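Local coordinates for protein lysine cyclodeaminase (Streptomyces pristinaespiralis, PDB 5YU3) that catalyses the NAD-dependent cyclodeamination of L-lysine to L-pipecolic acid, releasing ammonia, and also recognises L-ornithine and L-2,4-diaminobutyric acid, at residues 26-31 and 125-130; 33-38 and 277-282; 46-51 and 255-260; 98-103 and 310-315. All blocks are in the same frame, centred on the assembly; numbering follows the deposited sequence.

Contact 1. Residues 26-31 and 125-130; sequences RIIDRL and ASAVAS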
loop_
_atom_site.group_PDB
_atom_site.type_symbol
_atom_site.label_atom_id
_atom_site.label_comp_id
_atom_site.label_asym_id
_atom_site.label_seq_id
_atom_site.Cartn_x
_atom_site.Cartn_y
_atom_site.Cartn_z
ATOM N N ARG A 26 17.112 -12.830 -17.414
ATOM C CA ARG A 26 17.341 -12.915 -15.973
ATOM C C ARG A 26 16.024 -12.995 -15.217
ATOM O O ARG A 26 15.893 -13.783 -14.274
ATOM C CB ARG A 26 18.146 -11.716 -15.467
ATOM C CG ARG A 26 19.592 -11.699 -15.919
ATOM C CD ARG A 26 20.381 -10.565 -15.239
ATOM N NE ARG A 26 21.667 -10.352 -15.897
ATOM C CZ ARG A 26 22.525 -9.391 -15.573
ATOM N NH1 ARG A 26 22.233 -8.533 -14.596
ATOM N NH2 ARG A 26 23.675 -9.282 -16.233
ATOM N N ILE A 27 15.040 -12.187 -15.616
ATOM C CA ILE A 27 13.765 -12.177 -14.902
ATOM C C ILE A 27 12.981 -13.457 -15.180
ATOM O O ILE A 27 12.350 -14.017 -14.273
ATOM C CB ILE A 27 12.966 -10.907 -15.252
ATOM C CG1 ILE A 27 13.713 -9.680 -14.697
ATOM C CG2 ILE A 27 11.550 -10.956 -14.654
ATOM C CD1 ILE A 27 13.208 -8.345 -15.210
ATOM N N ILE A 28 13.023 -13.957 -16.421
ATOM C CA ILE A 28 12.425 -15.260 -16.708
ATOM C C ILE A 28 13.031 -16.336 -15.808
ATOM O O ILE A 28 12.310 -17.131 -15.192
ATOM C CB ILE A 28 12.585 -15.617 -18.196
ATOM C CG1 ILE A 28 11.686 -14.728 -19.061
ATOM C CG2 ILE A 28 12.300 -17.120 -18.422
ATOM C CD1 ILE A 28 12.010 -14.802 -20.559
ATOM N N ASP A 29 14.364 -16.377 -15.712
ATOM C CA ASP A 29 15.012 -17.420 -14.917
ATOM C C ASP A 29 14.663 -17.291 -13.436
ATOM O O ASP A 29 14.384 -18.292 -12.764
ATOM C CB ASP A 29 16.532 -17.366 -15.098
ATOM C CG ASP A 29 16.979 -17.800 -16.494
ATOM O OD1 ASP A 29 16.203 -18.474 -17.203
ATOM O OD2 ASP A 29 18.116 -17.466 -16.883
ATOM N N ARG A 30 14.671 -16.067 -12.912
ATOM C CA ARG A 30 14.380 -15.882 -11.493
ATOM C C ARG A 30 12.926 -16.206 -11.180
ATOM O O ARG A 30 12.623 -16.807 -10.140
ATOM C CB ARG A 30 14.713 -14.450 -11.081
ATOM C CG ARG A 30 16.159 -14.112 -11.317
ATOM C CD ARG A 30 17.033 -14.793 -10.291
ATOM N NE ARG A 30 17.082 -13.968 -9.105
ATOM C CZ ARG A 30 18.009 -13.045 -8.879
ATOM N NH1 ARG A 30 18.984 -12.838 -9.760
ATOM N NH2 ARG A 30 17.955 -12.330 -7.770
ATOM N N LEU A 31 12.015 -15.791 -12.056
ATOM C CA LEU A 31 10.606 -16.113 -11.879
ATOM C C LEU A 31 10.374 -17.621 -11.912
ATOM O O LEU A 31 9.606 -18.157 -11.104
ATOM C CB LEU A 31 9.794 -15.408 -12.962
ATOM C CG LEU A 31 8.292 -15.272 -12.783
ATOM C CD1 LEU A 31 7.957 -14.929 -11.332
ATOM C CD2 LEU A 31 7.747 -14.203 -13.746
ATOM N N ALA A 125 6.338 -13.829 -17.053
ATOM C CA ALA A 125 5.412 -14.833 -16.535
ATOM C C ALA A 125 4.749 -15.594 -17.678
ATOM O O ALA A 125 4.623 -16.826 -17.621
ATOM C CB ALA A 125 4.361 -14.175 -15.640
ATOM N N SER A 126 4.332 -14.872 -18.728
ATOM C CA SER A 126 3.800 -15.537 -19.918
ATOM C C SER A 126 4.832 -16.473 -20.537
ATOM O O SER A 126 4.486 -17.558 -21.022
ATOM C CB SER A 126 3.331 -14.505 -20.944
ATOM O OG SER A 126 2.150 -13.844 -20.518
ATOM N N ALA A 127 6.110 -16.071 -20.534
ATOM C CA ALA A 127 7.157 -16.929 -21.084
ATOM C C ALA A 127 7.325 -18.199 -20.261
ATOM O O ALA A 127 7.508 -19.285 -20.823
ATOM C CB ALA A 127 8.488 -16.169 -21.158
ATOM N N VAL A 128 7.270 -18.087 -18.926
ATOM C CA VAL A 128 7.338 -19.277 -18.078
ATOM C C VAL A 128 6.180 -20.220 -18.387
ATOM O O VAL A 128 6.368 -21.439 -18.533
ATOM C CB VAL A 128 7.344 -18.880 -16.589
ATOM C CG1 VAL A 128 7.241 -20.119 -15.696
ATOM C CG2 VAL A 128 8.606 -18.102 -16.267
ATOM N N ALA A 129 4.966 -19.677 -18.465
ATOM C CA ALA A 129 3.797 -20.520 -18.718
ATOM C C ALA A 129 3.834 -21.121 -20.113
ATOM O O ALA A 129 3.428 -22.273 -20.308
ATOM C CB ALA A 129 2.506 -19.720 -18.554
ATOM N N SER A 130 4.285 -20.342 -21.101
ATOM C CA SER A 130 4.250 -20.813 -22.482
ATOM C C SER A 130 5.335 -21.845 -22.750
ATOM O O SER A 130 5.153 -22.730 -23.594
ATOM C CB SER A 130 4.382 -19.636 -23.444
ATOM O OG SER A 130 3.321 -18.712 -23.291
#
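Ile-28 sends its CG1 branch anti to the carbonyl carbon (chi1 -71°), which carries CD1 onto the methyl of Ala-127, 3.8 Å from Ile-28 CD1 to Ala-127 CB. One turn on, Leu-31 places CG anti to its backbone N (chi1 -164°), and its CD2 comes down on Ala-125 instead. The result is a buried helix-helix packing inside the ornithine cyclodeaminase/mu-crystallin fold, joining helix 20-39 to helix 115-133, with the axes of the two segments 9.2 Å apart and crossing at -60°. The small Ala-125 lets Leu-31 reach the backbone of helix 115-133, while Ala-127 meets Ile-28 with its methyl. Between them Val-128 reaches back the other way: its CG2 lies near the carbonyl of Ile-28, 4.0 Å from Val-128 CG2 to Ile-28 O, and touches Ile-28 CG2 and Leu-31 CB more loosely. No hydrogen bond joins the segments, and the contact is one of apolar packing. Elsewhere on helix 115-133, Ser-126 OG is hydrogen-bonded to Gln-153 and Ser-130 OG to Asn-231, tying the helix to the nucleotide-binding half. Back at the interface, Leu-31 CD2 sits 3.6 Å from Ala-125 N.

Contact 2. Residues 33-38 and 277-282; sequences GGLAEI and PQLAHL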
loop_
_atom_site.group_PDB
_atom_site.type_symbol
_atom_site.label_atom_id
_atom_site.label_comp_id
_atom_site.label_asym_id
_atom_site.label_seq_id
_atom_site.Cartn_x
_atom_site.Cartn_y
_atom_site.Cartn_z
ATOM N N GLY A 33 12.513 -20.054 -11.083
ATOM C CA GLY A 33 12.975 -20.636 -9.835
ATOM C C GLY A 33 12.079 -20.280 -8.665
ATOM O O GLY A 33 11.782 -21.127 -7.815
ATOM N N GLY A 34 11.628 -19.024 -8.611
ATOM C CA GLY A 34 10.780 -18.599 -7.511
ATOM C C GLY A 34 9.429 -19.285 -7.517
ATOM O O GLY A 34 8.912 -19.664 -6.463
ATOM N N LEU A 35 8.838 -19.451 -8.704
ATOM C CA LEU A 35 7.574 -20.171 -8.809
ATOM C C LEU A 35 7.728 -21.627 -8.372
ATOM O O LEU A 35 6.868 -22.162 -7.659
ATOM C CB LEU A 35 7.046 -20.068 -10.243
ATOM C CG LEU A 35 6.387 -18.727 -10.594
ATOM C CD1 LEU A 35 6.133 -18.597 -12.099
ATOM C CD2 LEU A 35 5.082 -18.541 -9.814
ATOM N N ALA A 36 8.829 -22.275 -8.758
ATOM C CA ALA A 36 9.064 -23.645 -8.309
ATOM C C ALA A 36 9.207 -23.710 -6.792
ATOM O O ALA A 36 8.718 -24.653 -6.153
ATOM C CB ALA A 36 10.302 -24.220 -8.992
ATOM N N GLU A 37 9.856 -22.704 -6.194
ATOM C CA GLU A 37 9.953 -22.649 -4.735
ATOM C C GLU A 37 8.573 -22.570 -4.083
ATOM O O GLU A 37 8.322 -23.229 -3.066
ATOM C CB GLU A 37 10.832 -21.470 -4.314
ATOM C CG GLU A 37 12.312 -21.783 -4.449
ATOM C CD GLU A 37 13.206 -20.550 -4.462
ATOM O OE1 GLU A 37 12.693 -19.420 -4.333
ATOM O OE2 GLU A 37 14.435 -20.723 -4.612
ATOM N N ILE A 38 7.662 -21.777 -4.653
ATOM C CA ILE A 38 6.291 -21.757 -4.149
ATOM C C ILE A 38 5.659 -23.135 -4.305
ATOM O O ILE A 38 5.015 -23.649 -3.381
ATOM C CB ILE A 38 5.467 -20.672 -4.868
ATOM C CG1 ILE A 38 5.967 -19.274 -4.490
ATOM C CG2 ILE A 38 3.983 -20.804 -4.545
ATOM C CD1 ILE A 38 5.148 -18.153 -5.103
ATOM N N PRO A 277 -4.034 -27.154 -11.935
ATOM C CA PRO A 277 -3.048 -26.750 -10.927
ATOM C C PRO A 277 -2.437 -25.403 -11.283
ATOM O O PRO A 277 -2.204 -25.104 -12.454
ATOM C CB PRO A 277 -2.014 -27.874 -10.965
ATOM C CG PRO A 277 -2.738 -29.032 -11.813
ATOM C CD PRO A 277 -3.590 -28.438 -12.599
ATOM N N GLN A 278 -2.189 -24.589 -10.255
ATOM C CA GLN A 278 -1.650 -23.249 -10.458
ATOM C C GLN A 278 -0.243 -23.317 -11.052
ATOM O O GLN A 278 0.438 -24.347 -10.999
ATOM C CB GLN A 278 -1.619 -22.475 -9.138
ATOM C CG GLN A 278 -0.637 -23.014 -8.109
ATOM C CD GLN A 278 -0.774 -22.331 -6.755
ATOM O OE1 GLN A 278 0.020 -21.454 -6.402
ATOM N NE2 GLN A 278 -1.786 -22.729 -5.989
ATOM N N LEU A 279 0.197 -22.183 -11.607
ATOM C CA LEU A 279 1.461 -22.156 -12.342
ATOM C C LEU A 279 2.631 -22.599 -11.470
ATOM O O LEU A 279 3.502 -23.354 -11.929
ATOM C CB LEU A 279 1.696 -20.757 -12.910
ATOM C CG LEU A 279 3.007 -20.522 -13.677
ATOM C CD1 LEU A 279 3.111 -21.455 -14.871
ATOM C CD2 LEU A 279 3.075 -19.068 -14.116
ATOM N N ALA A 280 2.659 -22.170 -10.198
ATOM C CA ALA A 280 3.738 -22.583 -9.306
ATOM C C ALA A 280 3.836 -24.101 -9.215
ATOM O O ALA A 280 4.937 -24.661 -9.172
ATOM C CB ALA A 280 3.538 -21.990 -7.910
ATOM N N HIS A 281 2.691 -24.790 -9.186
ATOM C CA HIS A 281 2.748 -26.246 -9.095
ATOM C C HIS A 281 3.292 -26.858 -10.378
ATOM O O HIS A 281 4.063 -27.828 -10.325
ATOM C CB HIS A 281 1.373 -26.828 -8.763
ATOM C CG HIS A 281 1.397 -28.306 -8.489
ATOM N ND1 HIS A 281 0.981 -29.251 -9.404
ATOM C CD2 HIS A 281 1.857 -28.999 -7.419
ATOM C CE1 HIS A 281 1.139 -30.459 -8.890
ATOM N NE2 HIS A 281 1.680 -30.333 -7.692
ATOM N N LEU A 282 2.901 -26.312 -11.535
ATOM C CA LEU A 282 3.472 -26.769 -12.800
ATOM C C LEU A 282 4.987 -26.597 -12.813
ATOM O O LEU A 282 5.718 -27.459 -13.322
ATOM C CB LEU A 282 2.846 -26.013 -13.972
ATOM C CG LEU A 282 1.321 -26.011 -14.158
ATOM C CD1 LEU A 282 0.960 -25.478 -15.528
ATOM C CD2 LEU A 282 0.759 -27.388 -13.948
#
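Ala-280 presses its methyl into the surface of helix 20-39 between Leu-35 and Ile-38. The closest approach is to backbone, 3.3 Å from Ala-280 CB to Leu-35 O, and the CG2 branch of Ile-38 meets the same methyl at 3.6 Å from Ile-38 CG2 to Ala-280 CB. Leu-35 CD2 lies a little farther off on the other flank. Because the alanine is so small, the two backbones come near, with 4.6 Å between Leu-35 CA and Ala-280 CA. The other branch of Leu-35 passes on to Leu-279: the two side chains cross obliquely, and Leu-35 CD1 rests 3.7 Å from Leu-279 CD2. Leu-279 holds its CG anti to the backbone N (chi1 178°), a setting that turns CD2 to Leu-35 and CD1 toward helix 115-133. This is helix-to-helix packing at the edge of the Rossmann-type half, where the short helix 279-284 lies beside the outermost strand 252-255 of the parallel sheet. Gln-278 occupies the N-cap position of that short helix, and its OE1 makes only a distant approach to Ile-38 CG2. The helix start is fixed to the sheet by a backbone hydrogen bond between Leu-279 and Ala-255 and by one from Thr-254 OG1 to Pro-277 O. Farther out, helix 115-133 closes the hydrophobic side, Val-128 touching Leu-35 while Ala-129 and Leu-132 touch Leu-279. At the opposite margin of helix 20-39, Glu-37 turns away from the interface and forms a salt bridge through OE1 with Arg-43 NE.

Contact 3. Residues 46-51 and 255-260; sequences SPLRGG and ADHPEQ. With PRO (proline), chain G.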
loop_
_atom_site.group_PDB
_atom_site.type_symbol
_atom_site.label_atom_id
_atom_site.label_comp_id
_atom_site.label_asym_id
_atom_site.label_seq_id
_atom_site.Cartn_x
_atom_site.Cartn_y
_atom_site.Cartn_z
ATOM N N SER A 46 1.674 -14.550 -2.581
ATOM C CA SER A 46 1.370 -13.273 -1.958
ATOM C C SER A 46 -0.106 -13.215 -1.565
ATOM O O SER A 46 -0.955 -13.838 -2.209
ATOM C CB SER A 46 1.709 -12.135 -2.918
ATOM O OG SER A 46 2.969 -12.393 -3.525
ATOM N N PRO A 47 -0.446 -12.481 -0.511
ATOM C CA PRO A 47 -1.861 -12.284 -0.193
ATOM C C PRO A 47 -2.571 -11.588 -1.342
ATOM O O PRO A 47 -1.946 -10.985 -2.218
ATOM C CB PRO A 47 -1.830 -11.409 1.061
ATOM C CG PRO A 47 -0.330 -10.828 1.049
ATOM C CD PRO A 47 0.412 -11.750 0.491
ATOM N N LEU A 48 -3.898 -11.693 -1.347
ATOM C CA LEU A 48 -4.695 -10.982 -2.338
ATOM C C LEU A 48 -4.356 -9.502 -2.313
ATOM O O LEU A 48 -4.206 -8.905 -1.246
ATOM C CB LEU A 48 -6.192 -11.156 -2.060
ATOM C CG LEU A 48 -6.873 -12.487 -2.341
ATOM C CD1 LEU A 48 -8.354 -12.390 -1.960
ATOM C CD2 LEU A 48 -6.716 -12.847 -3.799
ATOM N N ARG A 49 -4.233 -8.904 -3.492
ATOM C CA ARG A 49 -4.035 -7.468 -3.520
ATOM C C ARG A 49 -5.348 -6.748 -3.211
ATOM O O ARG A 49 -6.423 -7.353 -3.132
ATOM C CB ARG A 49 -3.483 -7.030 -4.878
ATOM C CG ARG A 49 -4.389 -7.347 -6.046
ATOM C CD ARG A 49 -3.857 -6.740 -7.344
ATOM N NE ARG A 49 -4.579 -7.240 -8.514
ATOM C CZ ARG A 49 -4.012 -7.906 -9.517
ATOM N NH1 ARG A 49 -2.710 -8.136 -9.501
ATOM N NH2 ARG A 49 -4.748 -8.331 -10.543
ATOM N N GLY A 50 -5.256 -5.427 -3.032
ATOM C CA GLY A 50 -6.431 -4.603 -2.861
ATOM C C GLY A 50 -6.356 -3.389 -3.770
ATOM O O GLY A 50 -5.306 -3.088 -4.347
ATOM N N GLY A 51 -7.483 -2.696 -3.894
ATOM C CA GLY A 51 -7.488 -1.548 -4.785
ATOM C C GLY A 51 -8.694 -0.655 -4.597
ATOM O O GLY A 51 -9.656 -0.994 -3.899
ATOM N N ALA A 255 -3.868 -20.890 -13.347
ATOM C CA ALA A 255 -3.827 -19.506 -12.891
ATOM C C ALA A 255 -2.510 -19.231 -12.183
ATOM O O ALA A 255 -1.920 -20.126 -11.574
ATOM C CB ALA A 255 -4.983 -19.205 -11.934
ATOM N N ASP A 256 -2.050 -17.977 -12.256
ATOM C CA ASP A 256 -0.869 -17.633 -11.472
ATOM C C ASP A 256 -1.196 -17.599 -9.986
ATOM O O ASP A 256 -0.360 -17.966 -9.152
ATOM C CB ASP A 256 -0.246 -16.304 -11.948
ATOM C CG ASP A 256 -1.193 -15.096 -11.912
ATOM O OD1 ASP A 256 -2.404 -15.171 -11.563
ATOM O OD2 ASP A 256 -0.690 -14.006 -12.287
ATOM N N HIS A 257 -2.420 -17.242 -9.652
ATOM C CA HIS A 257 -2.828 -17.012 -8.266
ATOM C C HIS A 257 -4.299 -17.381 -8.232
ATOM O O HIS A 257 -5.153 -16.578 -8.628
ATOM C CB HIS A 257 -2.596 -15.556 -7.867
ATOM C CG HIS A 257 -2.739 -15.278 -6.403
ATOM N ND1 HIS A 257 -3.899 -15.538 -5.700
ATOM C CD2 HIS A 257 -1.876 -14.728 -5.514
ATOM C CE1 HIS A 257 -3.737 -15.170 -4.440
ATOM N NE2 HIS A 257 -2.518 -14.677 -4.300
ATOM N N PRO A 258 -4.634 -18.615 -7.842
ATOM C CA PRO A 258 -6.032 -19.071 -7.985
ATOM C C PRO A 258 -7.069 -18.146 -7.370
ATOM O O PRO A 258 -8.061 -17.800 -8.032
ATOM C CB PRO A 258 -6.001 -20.439 -7.312
ATOM C CG PRO A 258 -4.468 -20.887 -7.488
ATOM C CD PRO A 258 -3.758 -19.780 -7.448
ATOM N N GLU A 259 -6.869 -17.728 -6.118
ATOM C CA GLU A 259 -7.871 -16.886 -5.472
ATOM C C GLU A 259 -8.026 -15.562 -6.206
ATOM O O GLU A 259 -9.147 -15.089 -6.424
ATOM C CB GLU A 259 -7.510 -16.651 -4.005
ATOM C CG GLU A 259 -8.581 -15.886 -3.246
ATOM C CD GLU A 259 -8.346 -15.836 -1.740
ATOM O OE1 GLU A 259 -7.184 -15.946 -1.308
ATOM O OE2 GLU A 259 -9.334 -15.681 -0.988
ATOM N N GLN A 260 -6.912 -14.954 -6.610
ATOM C CA GLN A 260 -6.987 -13.702 -7.360
ATOM C C GLN A 260 -7.645 -13.895 -8.720
ATOM O O GLN A 260 -8.400 -13.030 -9.182
ATOM C CB GLN A 260 -5.584 -13.146 -7.546
ATOM C CG GLN A 260 -5.509 -11.660 -7.622
ATOM C CD GLN A 260 -4.137 -11.197 -7.236
ATOM O OE1 GLN A 260 -3.897 -10.813 -6.091
ATOM N NE2 GLN A 260 -3.204 -11.271 -8.180
HETATM N N PRO G . -2.524 -6.038 -12.623
HETATM C CA PRO G . -1.242 -5.159 -12.726
HETATM C C PRO G . -0.092 -5.776 -11.882
HETATM O O PRO G . 0.830 -4.976 -11.644
HETATM C CB PRO G . -1.635 -4.019 -12.301
HETATM C CG PRO G . -3.148 -3.915 -12.860
HETATM C CD PRO G . -3.492 -5.106 -13.233
HETATM O OXT PRO G . -0.051 -6.999 -11.498
#
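His-257, the N-cap residue of helix 258-264, joins that helix start to the loop leading into strand 50-54. With CG anti to the backbone N (chi1 -169°), its ring is carried toward Ser-46, and His-257 NE2 donates to Ser-46 O over 2.7 Å in the ring plane (N-H...O angle 162°). On the other nitrogen, ND1 accepts from Gln-260 N, a capping bond that helps fix the imidazole's rotation. Were His-257 an alanine, Ser-46 O would probably lose this donor and Gln-260 N its capping acceptor. Gln-260 completes the tight, buried part: its OE1 takes the backbone N-H of Arg-49 (3.2 Å from Arg-49 N to Gln-260 OE1), while NE2 is held by Thr-302 OG1. Its amide stacks on the Arg-49 guanidinium with planes 25° apart. Arg-49 also makes salt bridges to Glu-63 and Glu-264, and the nitrogen of the bound proline lies over the opposite guanidinium face. The looser outer side has no hydrogen bond: the methyls of Leu-48 lie against the chain and carboxylate of the exposed Glu-259, with 3.5 Å from Leu-48 CD1 to Glu-259 CD. At the pocket end, Arg-49 NH1, hydrogen-bonded to Thr-302 O, stands 3.5 Å from OXT of the bound proline.

Contact 4. Residues 98-103 and 310-315; sequences VARYDD and LAMEVF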
loop_
_atom_site.group_PDB
_atom_site.type_symbol
_atom_site.label_atom_id
_atom_site.label_comp_id
_atom_site.label_asym_id
_atom_site.label_seq_id
_atom_site.Cartn_x
_atom_site.Cartn_y
_atom_site.Cartn_z
ATOM N N VAL A 98 7.644 0.584 -6.964
ATOM C CA VAL A 98 7.872 -0.581 -6.116
ATOM C C VAL A 98 8.789 -0.166 -4.976
ATOM O O VAL A 98 9.867 0.389 -5.218
ATOM C CB VAL A 98 8.488 -1.769 -6.883
ATOM C CG1 VAL A 98 8.311 -3.062 -6.082
ATOM C CG2 VAL A 98 7.859 -1.914 -8.275
ATOM N N ALA A 99 8.365 -0.436 -3.740
ATOM C CA ALA A 99 9.153 -0.099 -2.561
ATOM C C ALA A 99 9.553 -1.358 -1.804
ATOM O O ALA A 99 8.867 -2.387 -1.857
ATOM C CB ALA A 99 8.374 0.846 -1.623
ATOM N N ARG A 100 10.670 -1.270 -1.082
ATOM C CA ARG A 100 11.121 -2.341 -0.212
ATOM C C ARG A 100 11.294 -1.787 1.196
ATOM O O ARG A 100 11.796 -0.672 1.368
ATOM C CB ARG A 100 12.438 -2.945 -0.712
ATOM C CG ARG A 100 12.907 -4.117 0.127
ATOM C CD ARG A 100 14.036 -4.863 -0.546
ATOM N NE ARG A 100 13.551 -5.637 -1.685
ATOM C CZ ARG A 100 14.256 -6.585 -2.291
ATOM N NH1 ARG A 100 15.471 -6.871 -1.860
ATOM N NH2 ARG A 100 13.737 -7.247 -3.328
ATOM N N TYR A 101 10.843 -2.557 2.188
ATOM C CA TYR A 101 10.873 -2.188 3.601
ATOM C C TYR A 101 11.613 -3.260 4.388
ATOM O O TYR A 101 11.422 -4.453 4.150
ATOM C CB TYR A 101 9.440 -2.028 4.166
ATOM C CG TYR A 101 8.633 -0.983 3.440
ATOM C CD1 TYR A 101 7.959 -1.292 2.263
ATOM C CD2 TYR A 101 8.569 0.329 3.915
ATOM C CE1 TYR A 101 7.244 -0.341 1.587
ATOM C CE2 TYR A 101 7.846 1.295 3.242
ATOM C CZ TYR A 101 7.187 0.953 2.074
ATOM O OH TYR A 101 6.468 1.893 1.383
ATOM N N ASP A 102 12.457 -2.843 5.334
ATOM C CA ASP A 102 13.121 -3.813 6.193
ATOM C C ASP A 102 12.091 -4.497 7.079
ATOM O O ASP A 102 11.282 -3.827 7.729
ATOM C CB ASP A 102 14.186 -3.134 7.058
ATOM C CG ASP A 102 14.963 -4.128 7.896
ATOM O OD1 ASP A 102 15.736 -4.910 7.312
ATOM O OD2 ASP A 102 14.798 -4.139 9.131
ATOM N N ASP A 103 12.111 -5.833 7.102
ATOM C CA ASP A 103 11.120 -6.561 7.893
ATOM C C ASP A 103 11.362 -6.420 9.391
ATOM O O ASP A 103 10.412 -6.511 10.183
ATOM C CB ASP A 103 11.115 -8.042 7.525
ATOM C CG ASP A 103 9.900 -8.761 8.074
ATOM O OD1 ASP A 103 8.773 -8.336 7.745
ATOM O OD2 ASP A 103 10.058 -9.742 8.834
ATOM N N LEU A 310 10.618 -10.262 -7.061
ATOM C CA LEU A 310 11.699 -10.970 -7.740
ATOM C C LEU A 310 12.335 -10.102 -8.815
ATOM O O LEU A 310 13.567 -10.057 -8.935
ATOM C CB LEU A 310 11.180 -12.267 -8.360
ATOM C CG LEU A 310 10.886 -13.413 -7.404
ATOM C CD1 LEU A 310 10.356 -14.583 -8.210
ATOM C CD2 LEU A 310 12.143 -13.807 -6.635
ATOM N N ALA A 311 11.517 -9.416 -9.615
ATOM C CA ALA A 311 12.082 -8.523 -10.624
ATOM C C ALA A 311 12.827 -7.363 -9.975
ATOM O O ALA A 311 13.868 -6.921 -10.482
ATOM C CB ALA A 311 10.989 -8.005 -11.549
ATOM N N MET A 312 12.307 -6.846 -8.857
ATOM C CA MET A 312 13.034 -5.791 -8.151
ATOM C C MET A 312 14.398 -6.285 -7.696
ATOM O O MET A 312 15.403 -5.569 -7.825
ATOM C CB MET A 312 12.220 -5.281 -6.956
ATOM C CG MET A 312 12.936 -4.182 -6.154
ATOM S SD MET A 312 11.755 -3.158 -5.243
ATOM C CE MET A 312 12.808 -1.859 -4.568
ATOM N N GLU A 313 14.465 -7.521 -7.197
ATOM C CA GLU A 313 15.755 -8.066 -6.779
ATOM C C GLU A 313 16.743 -8.078 -7.939
ATOM O O GLU A 313 17.932 -7.799 -7.754
ATOM C CB GLU A 313 15.575 -9.473 -6.218
ATOM C CG GLU A 313 16.804 -10.039 -5.526
ATOM C CD GLU A 313 17.129 -9.327 -4.219
ATOM O OE1 GLU A 313 16.227 -8.673 -3.647
ATOM O OE2 GLU A 313 18.290 -9.433 -3.762
ATOM N N VAL A 314 16.268 -8.398 -9.145
ATOM C CA VAL A 314 17.159 -8.402 -10.303
ATOM C C VAL A 314 17.690 -6.998 -10.572
ATOM O O VAL A 314 18.884 -6.812 -10.848
ATOM C CB VAL A 314 16.436 -8.977 -11.535
ATOM C CG1 VAL A 314 17.290 -8.759 -12.783
ATOM C CG2 VAL A 314 16.147 -10.457 -11.319
ATOM N N PHE A 315 16.817 -5.991 -10.494
ATOM C CA PHE A 315 17.250 -4.610 -10.679
ATOM C C PHE A 315 18.205 -4.166 -9.574
ATOM O O PHE A 315 19.201 -3.489 -9.845
ATOM C CB PHE A 315 16.040 -3.676 -10.726
ATOM C CG PHE A 315 15.436 -3.547 -12.091
ATOM C CD1 PHE A 315 15.950 -2.642 -13.005
ATOM C CD2 PHE A 315 14.376 -4.351 -12.473
ATOM C CE1 PHE A 315 15.394 -2.522 -14.272
ATOM C CE2 PHE A 315 13.818 -4.240 -13.743
ATOM C CZ PHE A 315 14.334 -3.323 -14.643
#
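Met-312 and Arg-100 bury the most surface here, and Glu-313 follows. Met-312 stretches straight out from its helix, with CG anti to the backbone N (chi1 179°), and carries its thioether onto the face of strand 94-102. The sulfur meets Val-98 at 3.5 Å from Met-312 SD to Val-98 CG1, and the terminal methyl goes on to the aliphatic base of Arg-100, 4.0 Å from Met-312 CE to Arg-100 CB. Beyond that base Arg-100 bends at chi3 (-73°) and presents its guanidinium end-on to Glu-313. Both terminal nitrogens grip a single carboxylate oxygen, 2.6 Å from Arg-100 NH1 and 2.9 Å from Arg-100 NH2 to Glu-313 OE1, in a salt bridge whose two planar groups are nearly coplanar. A leucine at Arg-100 would probably leave the Glu-313 carboxylate without this partner and free to turn. The Arg-30 side chain also packs on Glu-313, while Leu-117 and Met-112 close around Met-312. With the two segments at 85°, helix 305-321 runs almost square across its strand. This is helix-on-sheet packing against the mixed sheet of the substrate-binding and dimerisation half, as in other members of the ornithine cyclodeaminase/mu-crystallin family.

Contacts 1, 2 and 4 are buried, whereas contact 3 is partly open to solvent and is the one that includes a residue of the proline pocket. Contacts 1 and 2 share helix 20-39 and touch each other through helix 115-133; neither has a hydrogen bond across it, and methyls pack on methyls and on backbone. Contact 4 adds a salt bridge to its apolar part and adjoins contact 1 through Arg-30 and Leu-31, which pack on helix 305-321. Contact 3 instead relies on hydrogen bonds and a stacked amide; it is joined to contact 2 at the end of strand 252-255. Contacts 3 and 4 do not touch, though both reach the mixed sheet.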